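Local coordinates for protein nitrilotriacetate monooxygenase (Burkholderia pseudomallei, PDB 3SDO) that probably acts as a flavin-dependent monooxygenase, using FMN and molecular oxygen to oxidise its substrate, at residues R251-A256 / V267-G272. Numbering follows the deposited sequence.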
ATOM      1  N   ARG A 251      -7.327  17.156  27.384  1.00 22.93           N
ATOM      2  CA  ARG A 251      -8.612  17.377  28.067  1.00 23.66           C
ATOM      3  C   ARG A 251      -9.772  17.534  27.100  1.00 22.99           C
ATOM      4  O   ARG A 251     -10.845  16.994  27.338  1.00 22.48           O
ATOM      5  CB  ARG A 251      -8.540  18.607  29.004  1.00 25.37           C
ATOM      6  CG  ARG A 251      -7.655  18.387  30.238  1.00 29.95           C
ATOM      7  CD  ARG A 251      -7.936  19.354  31.397  1.00 37.10           C
ATOM      8  NE  ARG A 251      -7.373  20.682  31.168  1.00 41.54           N
ATOM      9  CZ  ARG A 251      -8.036  21.733  30.676  1.00 44.89           C
ATOM     10  NH1 ARG A 251      -9.329  21.649  30.333  1.00 47.74           N
ATOM     11  NH2 ARG A 251      -7.395  22.886  30.521  1.00 43.82           N
ATOM     12  N   ARG A 252      -9.548  18.249  26.000  1.00 22.55           N
ATOM     13  CA  ARG A 252     -10.596  18.455  24.992  1.00 22.98           C
ATOM     14  C   ARG A 252     -10.967  17.168  24.257  1.00 22.36           C
ATOM     15  O   ARG A 252     -12.155  16.907  24.023  1.00 22.68           O
ATOM     16  CB  ARG A 252     -10.169  19.539  23.989  1.00 22.86           C
ATOM     17  CG  ARG A 252      -9.966  20.897  24.621  1.00 23.85           C
ATOM     18  CD  ARG A 252      -9.452  21.912  23.614  1.00 23.46           C
ATOM     19  NE  ARG A 252     -10.468  22.257  22.625  1.00 25.39           N
ATOM     20  CZ  ARG A 252     -10.212  22.882  21.477  1.00 29.28           C
ATOM     21  NH1 ARG A 252      -8.958  23.199  21.147  1.00 28.73           N
ATOM     22  NH2 ARG A 252     -11.208  23.173  20.643  1.00 29.41           N
ATOM     23  N   VAL A 253      -9.959  16.362  23.905  1.00 21.47           N
ATOM     24  CA  VAL A 253     -10.197  15.106  23.182  1.00 20.42           C
ATOM     25  C   VAL A 253     -10.979  14.135  24.082  1.00 21.13           C
ATOM     26  O   VAL A 253     -11.965  13.507  23.660  1.00 21.30           O
ATOM     27  CB  VAL A 253      -8.881  14.455  22.723  1.00 20.72           C
ATOM     28  CG1 VAL A 253      -9.130  12.968  22.300  1.00 19.17           C
ATOM     29  CG2 VAL A 253      -8.236  15.302  21.597  1.00 19.71           C
ATOM     30  N   LYS A 254     -10.563  14.032  25.334  1.00 21.14           N
ATOM     31  CA  LYS A 254     -11.259  13.158  26.273  1.00 21.53           C
ATOM     32  C   LYS A 254     -12.696  13.613  26.511  1.00 22.29           C
ATOM     33  O   LYS A 254     -13.613  12.779  26.514  1.00 22.70           O
ATOM     34  CB  LYS A 254     -10.478  13.044  27.589  1.00 21.86           C
ATOM     35  CG  LYS A 254      -9.090  12.397  27.420  1.00 22.32           C
ATOM     36  CD  LYS A 254      -9.070  10.868  27.415  1.00 23.47           C
ATOM     37  CE  LYS A 254      -7.603  10.390  27.265  1.00 22.58           C
ATOM     38  NZ  LYS A 254      -7.354   8.940  27.279  1.00 19.03           N
ATOM     39  N   ALA A 255     -12.923  14.915  26.699  1.00 22.23           N
ATOM     40  CA  ALA A 255     -14.308  15.419  26.880  1.00 23.11           C
ATOM     41  C   ALA A 255     -15.131  15.204  25.606  1.00 22.82           C
ATOM     42  O   ALA A 255     -16.314  14.864  25.661  1.00 23.35           O
ATOM     43  CB  ALA A 255     -14.312  16.899  27.282  1.00 23.26           C
ATOM     44  N   ALA A 256     -14.520  15.412  24.452  1.00 22.98           N
ATOM     45  CA  ALA A 256     -15.224  15.182  23.186  1.00 23.22           C
ATOM     46  C   ALA A 256     -15.654  13.712  23.096  1.00 22.95           C
ATOM     47  O   ALA A 256     -16.754  13.431  22.643  1.00 24.38           O
ATOM     48  CB  ALA A 256     -14.360  15.595  21.962  1.00 22.89           C
ATOM     49  N   VAL A 267      -9.698   6.150  24.276  1.00 21.79           N
ATOM     50  CA  VAL A 267      -9.236   7.080  23.246  1.00 21.50           C
ATOM     51  C   VAL A 267      -7.889   7.555  23.687  1.00 21.38           C
ATOM     52  O   VAL A 267      -7.786   8.416  24.569  1.00 21.12           O
ATOM     53  CB  VAL A 267     -10.158   8.275  23.081  1.00 22.73           C
ATOM     54  CG1 VAL A 267      -9.625   9.194  21.925  1.00 21.42           C
ATOM     55  CG2 VAL A 267     -11.617   7.801  22.879  1.00 22.69           C
ATOM     56  N   LYS A 268      -6.853   6.978  23.090  1.00 20.88           N
ATOM     57  CA  LYS A 268      -5.488   7.227  23.517  1.00 21.60           C
ATOM     58  C   LYS A 268      -4.950   8.538  22.925  1.00 21.88           C
ATOM     59  O   LYS A 268      -5.130   8.815  21.730  1.00 24.06           O
ATOM     60  CB  LYS A 268      -4.585   6.065  23.084  1.00 20.72           C
ATOM     61  CG  LYS A 268      -5.071   4.674  23.500  1.00 22.65           C
ATOM     62  CD  LYS A 268      -5.136   4.497  25.017  1.00 25.10           C
ATOM     63  CE  LYS A 268      -5.386   3.042  25.332  1.00 28.10           C
ATOM     64  NZ  LYS A 268      -5.488   2.717  26.762  1.00 28.34           N
ATOM     65  N   VAL A 269      -4.264   9.329  23.732  1.00 21.41           N
ATOM     66  CA  VAL A 269      -3.670  10.582  23.252  1.00 20.91           C
ATOM     67  C   VAL A 269      -2.148  10.479  23.277  1.00 21.17           C
ATOM     68  O   VAL A 269      -1.554  10.261  24.339  1.00 21.67           O
ATOM     69  CB  VAL A 269      -4.148  11.776  24.073  1.00 21.05           C
ATOM     70  CG1 VAL A 269      -3.409  13.044  23.675  1.00 19.81           C
ATOM     71  CG2 VAL A 269      -5.680  11.967  23.933  1.00 20.40           C
ATOM     72  N   PHE A 270      -1.537  10.653  22.102  1.00 20.96           N
ATOM     73  CA  PHE A 270      -0.103  10.449  21.876  1.00 20.99           C
ATOM     74  C   PHE A 270       0.557  11.693  21.256  1.00 20.89           C
ATOM     75  O   PHE A 270       0.637  11.824  20.032  1.00 22.06           O
ATOM     76  CB  PHE A 270       0.089   9.246  20.938  1.00 21.47           C
ATOM     77  CG  PHE A 270      -0.414   7.926  21.508  1.00 22.06           C
ATOM     78  CD1 PHE A 270      -0.410   7.664  22.884  1.00 25.23           C
ATOM     79  CD2 PHE A 270      -0.864   6.939  20.671  1.00 21.66           C
ATOM     80  CE1 PHE A 270      -0.852   6.426  23.378  1.00 25.29           C
ATOM     81  CE2 PHE A 270      -1.270   5.712  21.149  1.00 21.31           C
ATOM     82  CZ  PHE A 270      -1.281   5.445  22.477  1.00 23.56           C
ATOM     83  N   PRO A 271       1.020  12.631  22.085  1.00 20.27           N
ATOM     84  CA  PRO A 271       1.689  13.767  21.462  1.00 20.58           C
ATOM     85  C   PRO A 271       3.009  13.349  20.853  1.00 19.81           C
ATOM     86  O   PRO A 271       3.627  12.404  21.327  1.00 19.52           O
ATOM     87  CB  PRO A 271       1.920  14.746  22.609  1.00 20.65           C
ATOM     88  CG  PRO A 271       1.550  14.072  23.821  1.00 21.69           C
ATOM     89  CD  PRO A 271       0.978  12.730  23.543  1.00 20.49           C
ATOM     90  N   GLY A 272       3.393  14.047  19.795  1.00 19.71           N
ATOM     91  CA  GLY A 272       4.652  13.858  19.113  1.00 19.72           C
ATOM     92  C   GLY A 272       5.788  14.552  19.808  1.00 20.70           C
ATOM     93  O   GLY A 272       5.643  15.699  20.242  1.00 20.99           O
TER
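Val253 of the helix meets Val267, just before the next strand, and Val269 within it, the aliphatic packing by which a helix is seated on a sheet. One methyl does the touching: with CG1 anti to the backbone N (chi1 165°), Val253 directs it at both valines. Val253 CG1 lies 3.8 Å from Val267 CG1, the two side chains crossing at a slant. Val269 is met tip to tip, its CG2 3.9 Å from Val253 CG1. Val236 of the neighbouring strand 235-238 also touches Val253 and Val267, extending the apolar layer.

The polar link belongs to Lys254. Its chain bends at chi2 (-84°) and then runs extended, carrying CE past Val269 CG2 at 4.2 Å. Lys254 NZ donates a hydrogen bond to Val267 O at 2.8 Å, approaching that oxygen from a position tilted 33° out of the carbonyl plane. The same nitrogen is hydrogen-bonded to Pro264 O and makes a salt bridge with Asp392 OD2, which also accepts a hydrogen bond from Val269 N, so one acid ties the lysine to the strand and probably offsets its charge.

Helix 243-259 thus packs on strand 268-277 within a beta-alpha-beta unit begun by strand 235-238, the repeating element of the TIM barrel characteristic of luciferase-like monooxygenases.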